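Long-range contacts in Rbam17540 (Bacillus amyloliquefaciens, PDB 2YOY), which is a copper-dependent lytic polysaccharide mono-oxygenase that probably cleaves cellulose chains by oxidation: residues 71-76 / 153-158; 28-33 / 77-82; 107-112 / 122-127; 38-43 / 64-69. One frame throughout, in Å; residues are numbered along the deposited sequence.

Contact 1 of 4, residues 71-76 / 153-158; sequences DKQTAD and YHIILG
The long loop between helix 59-62 and strand 81-83 meets the start of strand 154-162 where Gln73 faces Tyr153 and Ile155. The NE2 of Gln73 donates to Tyr153 OH over 3.2 Å along an almost straight line (175°), and the hydroxyl lies in the plane of the amide, the amide and ring planes being 34° apart. The Gln73 chain leaves with CG anti to the backbone N and then bends at chi2 (60°), which swings the amide round to the strand. Its OE1 rests on Ile155 CD1 at 3.5 Å. This strand belongs to the beta-sandwich core, of the immunoglobulin-like type known from this family, and the loop packs against the first residues of the strand. Three further partners fix the polar ends: Pro114 O takes another bond from Gln73 NE2, Arg10 NH2 bonds Gln73 OE1, and Asp174 on strand 167-177 bonds the tyrosine hydroxyl. Beyond Gln73, the loop follows the ring of Tyr153. Thr74 O lies at the ring edge, near its plane, 4.0 Å from CE2 of Tyr153. Water 1 donates to Thr74 O at 2.7 Å and, more weakly, to Tyr153 OH at 3.0 Å.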
loop_
_atom_site.group_PDB
_atom_site.type_symbol
_atom_site.label_atom_id
_atom_site.label_comp_id
_atom_site.label_asym_id
_atom_site.label_seq_id
_atom_site.Cartn_x
_atom_site.Cartn_y
_atom_site.Cartn_z
ATOM N N ASP A 71 -2.846 -6.270 -8.702
ATOM C CA ASP A 71 -4.149 -5.722 -8.996
ATOM C C ASP A 71 -5.275 -6.731 -8.931
ATOM O O ASP A 71 -6.433 -6.329 -8.934
ATOM C CB ASP A 71 -4.135 -5.015 -10.344
ATOM C CG ASP A 71 -3.250 -3.786 -10.367
ATOM O OD1 ASP A 71 -3.234 -3.012 -9.368
ATOM O OD2 ASP A 71 -2.597 -3.560 -11.422
ATOM N N LYS A 72 -4.952 -8.029 -8.838
ATOM C CA LYS A 72 -5.977 -9.025 -8.623
ATOM C C LYS A 72 -6.728 -8.681 -7.366
ATOM O O LYS A 72 -6.153 -8.176 -6.418
ATOM C CB LYS A 72 -5.396 -10.426 -8.488
ATOM C CG LYS A 72 -4.855 -10.994 -9.783
ATOM C CD LYS A 72 -4.732 -12.517 -9.692
ATOM C CE LYS A 72 -4.338 -13.124 -11.029
ATOM N NZ LYS A 72 -4.318 -14.609 -10.939
ATOM N N GLN A 73 -8.024 -8.931 -7.345
ATOM C CA GLN A 73 -8.796 -8.641 -6.133
ATOM C C GLN A 73 -9.985 -9.547 -5.972
ATOM O O GLN A 73 -10.949 -9.483 -6.737
ATOM C CB GLN A 73 -9.215 -7.175 -6.123
ATOM C CG GLN A 73 -9.893 -6.667 -4.879
ATOM C CD GLN A 73 -9.028 -6.793 -3.633
ATOM O OE1 GLN A 73 -7.878 -6.357 -3.604
ATOM N NE2 GLN A 73 -9.573 -7.467 -2.619
ATOM N N THR A 74 -9.878 -10.432 -4.998
ATOM C CA THR A 74 -10.993 -11.266 -4.558
ATOM C C THR A 74 -11.030 -11.283 -3.057
ATOM O O THR A 74 -10.052 -10.922 -2.373
ATOM C CB THR A 74 -10.908 -12.732 -5.055
ATOM O OG1 THR A 74 -9.853 -13.424 -4.364
ATOM C CG2 THR A 74 -10.685 -12.805 -6.550
ATOM N N ALA A 75 -12.157 -11.741 -2.518
ATOM C CA ALA A 75 -12.285 -11.875 -1.075
ATOM C C ALA A 75 -11.232 -12.785 -0.426
ATOM O O ALA A 75 -10.854 -12.555 0.732
ATOM C CB ALA A 75 -13.686 -12.352 -0.717
ATOM N N ASP A 76 -10.749 -13.778 -1.177
ATOM C CA ASP A 76 -9.900 -14.825 -0.628
ATOM C C ASP A 76 -8.449 -14.757 -1.061
ATOM O O ASP A 76 -7.634 -15.478 -0.493
ATOM C CB ASP A 76 -10.482 -16.213 -0.986
ATOM C CG ASP A 76 -11.799 -16.508 -0.249
ATOM O OD1 ASP A 76 -12.134 -15.809 0.743
ATOM O OD2 ASP A 76 -12.521 -17.428 -0.669
ATOM N N TYR A 153 -12.817 -7.757 6.487
ATOM C CA TYR A 153 -11.786 -7.530 5.497
ATOM C C TYR A 153 -11.871 -6.110 4.963
ATOM O O TYR A 153 -12.891 -5.731 4.355
ATOM C CB TYR A 153 -11.912 -8.525 4.339
ATOM C CG TYR A 153 -10.871 -8.357 3.236
ATOM C CD1 TYR A 153 -9.595 -7.808 3.492
ATOM C CD2 TYR A 153 -11.143 -8.788 1.950
ATOM C CE1 TYR A 153 -8.671 -7.625 2.465
ATOM C CE2 TYR A 153 -10.197 -8.672 0.937
ATOM C CZ TYR A 153 -8.966 -8.106 1.188
ATOM O OH TYR A 153 -8.035 -8.009 0.152
ATOM N N HIS A 154 -10.792 -5.369 5.187
ATOM C CA HIS A 154 -10.584 -3.994 4.691
ATOM C C HIS A 154 -9.211 -3.890 4.101
ATOM O O HIS A 154 -8.385 -4.730 4.397
ATOM C CB HIS A 154 -10.876 -2.933 5.739
ATOM C CG HIS A 154 -12.339 -2.829 6.018
ATOM N ND1 HIS A 154 -13.206 -2.175 5.167
ATOM C CD2 HIS A 154 -13.116 -3.460 6.933
ATOM C CE1 HIS A 154 -14.443 -2.361 5.576
ATOM N NE2 HIS A 154 -14.419 -3.148 6.635
ATOM N N ILE A 155 -8.985 -2.847 3.285
ATOM C CA ILE A 155 -7.647 -2.523 2.746
ATOM C C ILE A 155 -7.293 -1.117 3.170
ATOM O O ILE A 155 -8.086 -0.195 3.041
ATOM C CB ILE A 155 -7.609 -2.718 1.224
ATOM C CG1 ILE A 155 -7.765 -4.200 0.873
ATOM C CG2 ILE A 155 -6.351 -2.135 0.626
ATOM C CD1 ILE A 155 -7.939 -4.481 -0.617
ATOM N N ILE A 156 -6.167 -1.010 3.868
ATOM C CA ILE A 156 -5.522 0.262 4.077
ATOM C C ILE A 156 -4.574 0.500 2.943
ATOM O O ILE A 156 -3.659 -0.289 2.687
ATOM C CB ILE A 156 -4.861 0.308 5.461
ATOM C CG1 ILE A 156 -5.986 0.153 6.514
ATOM C CG2 ILE A 156 -3.994 1.582 5.682
ATOM C CD1 ILE A 156 -5.451 -0.103 7.917
ATOM N N LEU A 157 -4.753 1.647 2.273
ATOM C CA LEU A 157 -3.755 2.181 1.347
ATOM C C LEU A 157 -2.873 3.265 1.975
ATOM O O LEU A 157 -3.368 4.350 2.398
ATOM C CB LEU A 157 -4.465 2.781 0.165
ATOM C CG LEU A 157 -3.663 3.476 -0.904
ATOM C CD1 LEU A 157 -2.722 2.523 -1.607
ATOM C CD2 LEU A 157 -4.593 4.154 -1.938
ATOM N N GLY A 158 -1.561 3.014 2.027
ATOM C CA GLY A 158 -0.623 4.076 2.247
ATOM C C GLY A 158 0.082 4.621 1.040
ATOM O O GLY A 158 0.566 3.852 0.218
HETATM O O HOH W 1 -8.141 -10.982 -0.437
#

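Contact 2 of 4, residues 28-33 / 77-82; sequences QKYGSV and HWVKQN
His77 points its ring edge at the last turn of helix 23-30: NE2 donates to Lys29 O over 2.9 Å, nearly straight at 174°, within the imidazole plane and onto a lone pair of the carbonyl. His77 also turns the CD2 edge of its ring onto the indole of Trp78, with CD2 3.2 Å above the middle of that face. Tyr30 and Trp78 pass alongside one another, running in opposite senses. Their six-membered rings are inclined at 50°, and Tyr30 CD2 comes to the indole edge at CZ3 of Trp78, 3.6 Å away. Farther out, water 2 donates to Tyr30 OH (2.8 Å) and accepts from Val79 N (2.8 Å). Lys29 runs fully extended past His77 and brings NZ to 3.6 Å from CG2 of Val79. Helix 10-21 closes the group: its Glu17 forms a salt bridge with Lys29 and bonds the Tyr30 hydroxyl, Met13 packs on Tyr30, and the 77-82 segment continues into strand 81-83 beside strand 167-177.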
loop_
_atom_site.group_PDB
_atom_site.type_symbol
_atom_site.label_atom_id
_atom_site.label_comp_id
_atom_site.label_asym_id
_atom_site.label_seq_id
_atom_site.Cartn_x
_atom_site.Cartn_y
_atom_site.Cartn_z
ATOM N N GLN A 28 3.393 -16.653 -8.668
ATOM C CA GLN A 28 2.062 -16.998 -9.215
ATOM C C GLN A 28 0.955 -16.240 -8.483
ATOM O O GLN A 28 -0.046 -15.867 -9.075
ATOM C CB GLN A 28 1.813 -18.511 -9.167
ATOM C CG GLN A 28 2.295 -19.164 -10.452
ATOM C CD GLN A 28 2.522 -20.650 -10.354
ATOM O OE1 GLN A 28 2.570 -21.241 -9.266
ATOM N NE2 GLN A 28 2.693 -21.267 -11.509
ATOM N N LYS A 29 1.177 -15.995 -7.202
ATOM C CA LYS A 29 0.183 -15.363 -6.314
ATOM C C LYS A 29 0.293 -13.819 -6.382
ATOM O O LYS A 29 -0.722 -13.137 -6.365
ATOM C CB LYS A 29 0.366 -15.925 -4.902
ATOM C CG LYS A 29 -0.523 -15.333 -3.837
ATOM C CD LYS A 29 -0.340 -16.094 -2.524
ATOM C CE LYS A 29 -1.199 -15.474 -1.428
ATOM N NZ LYS A 29 -1.114 -16.333 -0.209
ATOM N N TYR A 30 1.509 -13.274 -6.437
ATOM C CA TYR A 30 1.744 -11.841 -6.305
ATOM C C TYR A 30 2.273 -11.154 -7.577
ATOM O O TYR A 30 2.211 -9.913 -7.683
ATOM C CB TYR A 30 2.818 -11.573 -5.207
ATOM C CG TYR A 30 2.407 -11.920 -3.803
ATOM C CD1 TYR A 30 2.594 -13.209 -3.284
ATOM C CD2 TYR A 30 1.812 -10.949 -2.973
ATOM C CE1 TYR A 30 2.210 -13.518 -1.981
ATOM C CE2 TYR A 30 1.418 -11.240 -1.683
ATOM C CZ TYR A 30 1.596 -12.531 -1.196
ATOM O OH TYR A 30 1.197 -12.840 0.080
ATOM N N GLY A 31 2.836 -11.935 -8.501
ATOM C CA GLY A 31 3.648 -11.407 -9.590
ATOM C C GLY A 31 5.042 -10.988 -9.193
ATOM O O GLY A 31 5.504 -11.313 -8.102
ATOM N N SER A 32 5.726 -10.275 -10.076
ATOM C CA SER A 32 7.146 -10.009 -9.924
ATOM C C SER A 32 7.579 -9.084 -8.776
ATOM O O SER A 32 8.795 -8.942 -8.492
ATOM C CB SER A 32 7.698 -9.454 -11.240
ATOM O OG SER A 32 7.044 -8.239 -11.588
ATOM N N VAL A 33 6.612 -8.458 -8.107
ATOM C CA VAL A 33 6.921 -7.660 -6.947
ATOM C C VAL A 33 7.637 -8.424 -5.847
ATOM O O VAL A 33 8.266 -7.797 -5.022
ATOM C CB VAL A 33 5.638 -6.961 -6.391
ATOM C CG1 VAL A 33 4.688 -7.966 -5.721
ATOM C CG2 VAL A 33 6.021 -5.851 -5.439
ATOM N N HIS A 77 -8.116 -13.902 -2.021
ATOM C CA HIS A 77 -6.792 -14.001 -2.681
ATOM C C HIS A 77 -5.666 -13.682 -1.719
ATOM O O HIS A 77 -4.679 -14.406 -1.684
ATOM C CB HIS A 77 -6.665 -13.118 -3.899
ATOM C CG HIS A 77 -5.469 -13.455 -4.751
ATOM N ND1 HIS A 77 -5.497 -14.436 -5.715
ATOM C CD2 HIS A 77 -4.209 -12.955 -4.774
ATOM C CE1 HIS A 77 -4.315 -14.527 -6.294
ATOM N NE2 HIS A 77 -3.506 -13.666 -5.714
ATOM N N TRP A 78 -5.801 -12.599 -0.955
ATOM C CA TRP A 78 -4.656 -12.101 -0.191
ATOM C C TRP A 78 -4.640 -12.495 1.275
ATOM O O TRP A 78 -5.676 -12.670 1.899
ATOM C CB TRP A 78 -4.578 -10.561 -0.320
ATOM C CG TRP A 78 -4.634 -10.122 -1.782
ATOM C CD1 TRP A 78 -5.698 -9.494 -2.410
ATOM C CD2 TRP A 78 -3.623 -10.243 -2.768
ATOM N NE1 TRP A 78 -5.371 -9.197 -3.704
ATOM C CE2 TRP A 78 -4.135 -9.696 -3.972
ATOM C CE3 TRP A 78 -2.334 -10.734 -2.775
ATOM C CZ2 TRP A 78 -3.383 -9.632 -5.142
ATOM C CZ3 TRP A 78 -1.593 -10.690 -3.953
ATOM C CH2 TRP A 78 -2.111 -10.127 -5.112
ATOM N N VAL A 79 -3.434 -12.501 1.861
ATOM C CA VAL A 79 -3.273 -12.808 3.282
ATOM C C VAL A 79 -3.668 -11.612 4.129
ATOM O O VAL A 79 -3.141 -10.513 3.955
ATOM C CB VAL A 79 -1.816 -13.205 3.635
ATOM C CG1 VAL A 79 -1.685 -13.467 5.125
ATOM C CG2 VAL A 79 -1.382 -14.464 2.879
ATOM N N LYS A 80 -4.611 -11.803 5.043
ATOM C CA LYS A 80 -5.057 -10.719 5.920
ATOM C C LYS A 80 -4.301 -10.763 7.267
ATOM O O LYS A 80 -3.987 -11.831 7.807
ATOM C CB LYS A 80 -6.526 -10.848 6.206
ATOM C CG LYS A 80 -7.395 -10.508 4.990
ATOM C CD LYS A 80 -8.018 -11.728 4.402
ATOM C CE LYS A 80 -8.731 -11.398 3.113
ATOM N NZ LYS A 80 -8.494 -12.528 2.186
ATOM N N GLN A 81 -4.048 -9.621 7.829
ATOM C CA GLN A 81 -3.510 -9.630 9.186
ATOM C C GLN A 81 -4.494 -8.880 10.068
ATOM O O GLN A 81 -5.128 -7.919 9.656
ATOM C CB GLN A 81 -2.175 -8.955 9.243
ATOM C CG GLN A 81 -2.227 -7.525 8.762
ATOM C CD GLN A 81 -0.976 -7.165 8.022
ATOM O OE1 GLN A 81 0.101 -6.957 8.633
ATOM N NE2 GLN A 81 -1.087 -7.092 6.723
ATOM N N ASN A 82 -4.577 -9.304 11.294
ATOM C CA ASN A 82 -5.460 -8.649 12.249
ATOM C C ASN A 82 -4.977 -7.280 12.648
ATOM O O ASN A 82 -3.793 -7.042 12.916
ATOM C CB ASN A 82 -5.599 -9.486 13.508
ATOM C CG ASN A 82 -6.337 -10.784 13.265
ATOM O OD1 ASN A 82 -7.156 -10.909 12.348
ATOM N ND2 ASN A 82 -6.055 -11.772 14.101
HETATM O O HOH W 2 -1.177 -11.481 0.472
#

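Contact 3 of 4, residues 107-112 / 122-127; sequences ITKKNW and EFELIG
Ile107 and Glu124 form a hydrogen-bonded antiparallel pair, Ile107 N reaching Glu124 O at 2.9 Å and Glu124 N reaching Ile107 O at 2.8 Å, where strands 100-108 and 123-130 pair in the beta-sandwich. Past the non-hydrogen-bonded pair Thr108 and Phe123, Lys109 N still donates to Glu122 O before a type I turn carries the chain to Trp112. Ile107 CG2 meets Ile126 CG2 at 3.8 Å. From the other face, Thr108 CG2 sits off-centre over the Phe123 ring in a CH-pi contact. With CG anti to the carbonyl carbon (chi1 -64°), Lys109 runs extended along Glu122, CG 3.4 Å from Glu122 O; its NZ donates to Asp121 O and to water 3, which donates to Phe123 O (2.8 Å). Were Lys109 an alanine, the methylenes over the Glu122 carbonyl would be gone, and Asp121 O and water 3 would probably lose their amine partner. Glu122 OE2, bonded to Asn113 N, lies at the Trp112 ring edge, its carboxylate turned 60° from the ring and OE2 3.7 Å from Trp112 CB.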
loop_
_atom_site.group_PDB
_atom_site.type_symbol
_atom_site.label_atom_id
_atom_site.label_comp_id
_atom_site.label_asym_id
_atom_site.label_seq_id
_atom_site.Cartn_x
_atom_site.Cartn_y
_atom_site.Cartn_z
ATOM N N ILE A 107 -8.649 4.117 3.828
ATOM C CA ILE A 107 -9.204 2.792 4.134
ATOM C C ILE A 107 -10.419 2.601 3.235
ATOM O O ILE A 107 -11.055 3.561 2.836
ATOM C CB ILE A 107 -9.593 2.619 5.609
ATOM C CG1 ILE A 107 -9.771 1.121 5.924
ATOM C CG2 ILE A 107 -10.877 3.381 5.914
ATOM C CD1 ILE A 107 -9.781 0.828 7.396
ATOM N N THR A 108 -10.695 1.350 2.946
ATOM C CA THR A 108 -11.903 0.979 2.219
ATOM C C THR A 108 -13.134 1.355 3.027
ATOM O O THR A 108 -13.154 1.274 4.240
ATOM C CB THR A 108 -11.959 -0.527 1.947
ATOM O OG1 THR A 108 -11.499 -1.227 3.098
ATOM C CG2 THR A 108 -11.071 -0.861 0.741
ATOM N N LYS A 109 -14.195 1.686 2.307
ATOM C CA LYS A 109 -15.470 2.069 2.918
ATOM C C LYS A 109 -16.183 0.856 3.446
ATOM O O LYS A 109 -15.957 -0.270 2.988
ATOM C CB LYS A 109 -16.347 2.784 1.904
ATOM C CG LYS A 109 -15.768 4.106 1.425
ATOM C CD LYS A 109 -16.564 4.711 0.272
ATOM C CE LYS A 109 -16.082 6.138 0.003
ATOM N NZ LYS A 109 -16.770 6.793 -1.156
ATOM N N LYS A 110 -17.089 1.104 4.405
ATOM C CA LYS A 110 -17.856 0.046 5.067
ATOM C C LYS A 110 -18.496 -0.917 4.073
ATOM O O LYS A 110 -18.527 -2.125 4.297
ATOM C CB LYS A 110 -18.929 0.665 5.990
ATOM C CG LYS A 110 -19.558 -0.303 6.974
ATOM C CD LYS A 110 -20.466 0.444 7.939
ATOM C CE LYS A 110 -21.234 -0.505 8.836
ATOM N NZ LYS A 110 -20.333 -1.305 9.706
ATOM N N ASN A 111 -18.994 -0.397 2.963
ATOM C CA ASN A 111 -19.710 -1.254 2.024
ATOM C C ASN A 111 -18.880 -1.628 0.793
ATOM O O ASN A 111 -19.436 -1.918 -0.257
ATOM C CB ASN A 111 -21.007 -0.543 1.592
ATOM C CG ASN A 111 -20.729 0.763 0.877
ATOM O OD1 ASN A 111 -19.595 1.256 0.891
ATOM N ND2 ASN A 111 -21.749 1.325 0.246
ATOM N N TRP A 112 -17.550 -1.607 0.876
ATOM C CA TRP A 112 -16.767 -1.878 -0.342
ATOM C C TRP A 112 -16.954 -3.309 -0.834
ATOM O O TRP A 112 -17.343 -4.179 -0.078
ATOM C CB TRP A 112 -15.284 -1.589 -0.127
ATOM C CG TRP A 112 -14.508 -2.636 0.662
ATOM C CD1 TRP A 112 -14.699 -3.016 1.948
ATOM C CD2 TRP A 112 -13.433 -3.424 0.156
ATOM N NE1 TRP A 112 -13.758 -3.970 2.318
ATOM C CE2 TRP A 112 -12.970 -4.243 1.231
ATOM C CE3 TRP A 112 -12.784 -3.504 -1.090
ATOM C CZ2 TRP A 112 -11.919 -5.148 1.082
ATOM C CZ3 TRP A 112 -11.699 -4.401 -1.204
ATOM C CH2 TRP A 112 -11.306 -5.203 -0.123
ATOM N N GLU A 122 -13.947 3.662 -3.629
ATOM C CA GLU A 122 -14.095 2.711 -2.516
ATOM C C GLU A 122 -13.248 3.084 -1.286
ATOM O O GLU A 122 -13.329 2.385 -0.296
ATOM C CB GLU A 122 -13.638 1.318 -2.961
ATOM C CG GLU A 122 -14.529 0.670 -3.968
ATOM C CD GLU A 122 -14.168 -0.775 -4.137
ATOM O OE1 GLU A 122 -13.035 -1.064 -4.589
ATOM O OE2 GLU A 122 -15.005 -1.602 -3.775
ATOM N N PHE A 123 -12.443 4.155 -1.369
ATOM C CA PHE A 123 -11.503 4.520 -0.265
ATOM C C PHE A 123 -11.887 5.835 0.341
ATOM O O PHE A 123 -12.347 6.755 -0.352
ATOM C CB PHE A 123 -10.121 4.673 -0.838
ATOM C CG PHE A 123 -9.413 3.369 -1.076
ATOM C CD1 PHE A 123 -8.827 2.703 -0.001
ATOM C CD2 PHE A 123 -9.315 2.806 -2.351
ATOM C CE1 PHE A 123 -8.196 1.495 -0.174
ATOM C CE2 PHE A 123 -8.671 1.604 -2.535
ATOM C CZ PHE A 123 -8.133 0.925 -1.441
ATOM N N GLU A 124 -11.617 5.985 1.623
ATOM C CA GLU A 124 -11.737 7.293 2.225
ATOM C C GLU A 124 -10.485 7.627 2.968
ATOM O O GLU A 124 -9.889 6.750 3.509
ATOM C CB GLU A 124 -12.953 7.426 3.119
ATOM C CG GLU A 124 -13.117 6.408 4.196
ATOM C CD GLU A 124 -14.458 6.599 4.909
ATOM O OE1 GLU A 124 -14.876 7.747 5.136
ATOM O OE2 GLU A 124 -15.091 5.592 5.214
ATOM N N LEU A 125 -10.125 8.897 2.928
ATOM C CA LEU A 125 -8.951 9.409 3.582
ATOM C C LEU A 125 -9.112 9.283 5.069
ATOM O O LEU A 125 -10.180 9.591 5.613
ATOM C CB LEU A 125 -8.739 10.884 3.130
ATOM C CG LEU A 125 -7.585 11.648 3.820
ATOM C CD1 LEU A 125 -6.274 11.176 3.234
ATOM C CD2 LEU A 125 -7.770 13.162 3.564
ATOM N N ILE A 126 -8.081 8.781 5.750
ATOM C CA ILE A 126 -8.112 8.668 7.211
ATOM C C ILE A 126 -7.004 9.421 7.899
ATOM O O ILE A 126 -7.131 9.694 9.092
ATOM C CB ILE A 126 -8.097 7.187 7.722
ATOM C CG1 ILE A 126 -6.855 6.413 7.232
ATOM C CG2 ILE A 126 -9.391 6.545 7.295
ATOM C CD1 ILE A 126 -6.692 5.043 7.850
ATOM N N GLY A 127 -5.934 9.791 7.180
ATOM C CA GLY A 127 -4.952 10.671 7.771
ATOM C C GLY A 127 -3.890 11.171 6.781
ATOM O O GLY A 127 -3.590 10.516 5.820
HETATM O O HOH W 3 -14.202 8.011 -2.050
HETATM O O HOH W 4 -17.658 3.860 4.990
#

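Contact 4 of 4, residues 38-43 / 64-69; sequences QSVEGP and GQIDFG. With EDO (1,2-ethanediol), chain D.
A glutamate carboxylate, Glu41, stands about 5 Å from the bound copper(I) ion and is held by an amide that also touches the copper site. Gln65 NE2 donates to Glu41 OE1 over 3.0 Å, a bent bond (144°) that meets the oxygen on its anti side, somewhat out of the carboxylate plane. The two side chains cross obliquely, carboxylate and amide planes 52° apart. Glu41 gets there with CG anti to the backbone N (chi1 -174°) and an extended chain. Its other oxygen, OE2, accepts from O2 of 1,2-ethanediol at 2.6 Å, a molecule probably carried in from the crystallisation liquor and also bonded to Asn167 and Thr165. An alanine in place of Glu41 would remove the OE1 acceptor and probably leave Gln65 NE2 with one acceptor fewer, its amide then resting on Gly62 O and His1. Beside the polar pair, CB of Ser39 packs on CB of Gln65 at 3.9 Å, and Val40, at the centre of an inverse gamma turn, puts CG2 4.1 Å from Ile66 CD1. Gln65 NE2 has a second acceptor in Gly62 O, while its OE1 is hydrogen-bonded to NE2 of the copper ligand His1. The amide is thus oriented from both ends, and Gln65 acts as a second-shell residue linking the imidazole of His1 to the carboxylate of Glu41.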
loop_
_atom_site.group_PDB
_atom_site.type_symbol
_atom_site.label_atom_id
_atom_site.label_comp_id
_atom_site.label_asym_id
_atom_site.label_seq_id
_atom_site.Cartn_x
_atom_site.Cartn_y
_atom_site.Cartn_z
ATOM N N GLN A 38 9.901 -2.821 -2.641
ATOM C CA GLN A 38 10.143 -1.374 -2.559
ATOM C C GLN A 38 9.792 -0.562 -3.794
ATOM O O GLN A 38 9.939 0.655 -3.776
ATOM C CB GLN A 38 11.647 -1.115 -2.213
ATOM C CG GLN A 38 12.643 -1.409 -3.348
ATOM C CD GLN A 38 13.127 -2.858 -3.388
ATOM O OE1 GLN A 38 12.523 -3.752 -2.794
ATOM N NE2 GLN A 38 14.241 -3.095 -4.105
ATOM N N SER A 39 9.314 -1.217 -4.856
ATOM C CA SER A 39 9.202 -0.559 -6.160
ATOM C C SER A 39 7.782 -0.379 -6.640
ATOM O O SER A 39 7.600 -0.320 -7.822
ATOM C CB SER A 39 10.038 -1.321 -7.207
ATOM O OG SER A 39 11.371 -1.467 -6.735
ATOM N N VAL A 40 6.799 -0.234 -5.736
ATOM C CA VAL A 40 5.389 0.003 -6.194
ATOM C C VAL A 40 5.155 1.524 -6.427
ATOM O O VAL A 40 4.487 2.254 -5.658
ATOM C CB VAL A 40 4.368 -0.633 -5.249
ATOM C CG1 VAL A 40 2.987 -0.683 -5.933
ATOM C CG2 VAL A 40 4.744 -2.024 -4.860
ATOM N N GLU A 41 5.779 1.985 -7.497
ATOM C CA GLU A 41 5.964 3.409 -7.792
ATOM C C GLU A 41 5.139 3.869 -8.970
ATOM O O GLU A 41 5.231 3.307 -10.053
ATOM C CB GLU A 41 7.426 3.642 -8.124
ATOM C CG GLU A 41 7.803 5.095 -8.324
ATOM C CD GLU A 41 9.278 5.288 -8.613
ATOM O OE1 GLU A 41 9.995 4.280 -8.816
ATOM O OE2 GLU A 41 9.705 6.467 -8.641
ATOM N N GLY A 42 4.343 4.912 -8.765
ATOM C CA GLY A 42 3.514 5.461 -9.834
ATOM C C GLY A 42 3.468 6.969 -9.742
ATOM O O GLY A 42 4.167 7.585 -8.915
ATOM N N PRO A 43 2.664 7.597 -10.604
ATOM C CA PRO A 43 2.566 9.050 -10.530
ATOM C C PRO A 43 1.956 9.549 -9.212
ATOM O O PRO A 43 1.044 8.922 -8.664
ATOM C CB PRO A 43 1.633 9.398 -11.716
ATOM C CG PRO A 43 1.675 8.204 -12.601
ATOM C CD PRO A 43 1.839 7.034 -11.678
ATOM N N GLY A 64 6.868 0.451 -14.838
ATOM C CA GLY A 64 7.744 -0.539 -15.474
ATOM C C GLY A 64 8.580 -1.470 -14.589
ATOM O O GLY A 64 9.208 -2.371 -15.120
ATOM N N GLN A 65 8.597 -1.290 -13.256
ATOM C CA GLN A 65 9.452 -2.085 -12.387
ATOM C C GLN A 65 8.902 -3.434 -11.959
ATOM O O GLN A 65 9.658 -4.267 -11.577
ATOM C CB GLN A 65 9.858 -1.276 -11.141
ATOM C CG GLN A 65 10.673 -0.063 -11.515
ATOM C CD GLN A 65 10.839 0.904 -10.379
ATOM O OE1 GLN A 65 11.922 1.017 -9.791
ATOM N NE2 GLN A 65 9.769 1.600 -10.050
ATOM N N ILE A 66 7.578 -3.628 -12.061
ATOM C CA ILE A 66 6.899 -4.806 -11.636
ATOM C C ILE A 66 5.771 -5.028 -12.654
ATOM O O ILE A 66 5.621 -4.267 -13.603
ATOM C CB ILE A 66 6.289 -4.706 -10.185
ATOM C CG1 ILE A 66 5.304 -3.544 -10.089
ATOM C CG2 ILE A 66 7.370 -4.530 -9.149
ATOM C CD1 ILE A 66 4.634 -3.367 -8.724
ATOM N N ASP A 67 5.036 -6.103 -12.471
ATOM C CA ASP A 67 3.896 -6.427 -13.383
ATOM C C ASP A 67 2.580 -6.002 -12.703
ATOM O O ASP A 67 2.609 -5.197 -11.783
ATOM C CB ASP A 67 3.916 -7.911 -13.741
ATOM C CG ASP A 67 3.884 -8.821 -12.524
ATOM O OD1 ASP A 67 3.416 -8.385 -11.449
ATOM O OD2 ASP A 67 4.350 -9.991 -12.624
ATOM N N PHE A 68 1.437 -6.527 -13.152
ATOM C CA PHE A 68 0.140 -6.132 -12.643
ATOM C C PHE A 68 -0.431 -7.142 -11.638
ATOM O O PHE A 68 -1.629 -7.082 -11.334
ATOM C CB PHE A 68 -0.903 -5.949 -13.772
ATOM C CG PHE A 68 -0.557 -4.876 -14.774
ATOM C CD1 PHE A 68 -0.169 -3.630 -14.366
ATOM C CD2 PHE A 68 -0.633 -5.143 -16.141
ATOM C CE1 PHE A 68 0.194 -2.649 -15.281
ATOM C CE2 PHE A 68 -0.297 -4.175 -17.069
ATOM C CZ PHE A 68 0.115 -2.924 -16.640
ATOM N N GLY A 69 0.409 -8.041 -11.099
ATOM C CA GLY A 69 -0.069 -9.063 -10.174
ATOM C C GLY A 69 -0.828 -8.593 -8.919
ATOM O O GLY A 69 -1.741 -9.265 -8.488
HETATM C C1 EDO D . 11.697 8.315 -6.820
HETATM O O1 EDO D . 10.949 9.274 -7.580
HETATM C C2 EDO D . 12.765 7.595 -7.644
HETATM O O2 EDO D . 12.228 6.964 -8.810
HETATM O O HOH W 5 13.150 -2.030 -8.979
#

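In the fold
Contacts 1, 2 and 3 are joined through contact 1, while contacts 2 and 3 do not touch each other. Contacts 1 and 2, with centres about 9 Å apart, share the chain from 71 to 82, a loop that enters strand 81-83, and are tied by Lys72 O to Trp78 NE1 (3.0 Å) and Ala75 O to Lys80 NZ (2.8 Å). Contact 3 joins contact 1 across neighbouring strands, through Tyr153 O to Trp112 NE1 and His154 ND1 to Thr108 OG1 (both 2.8 Å). Contact 4 is the one beside the copper held by His1 and His98. It reaches contact 2 through Ser32 N to Asp67 OD2 (2.9 Å), whereas its centre lies about 23 Å from that of contact 3.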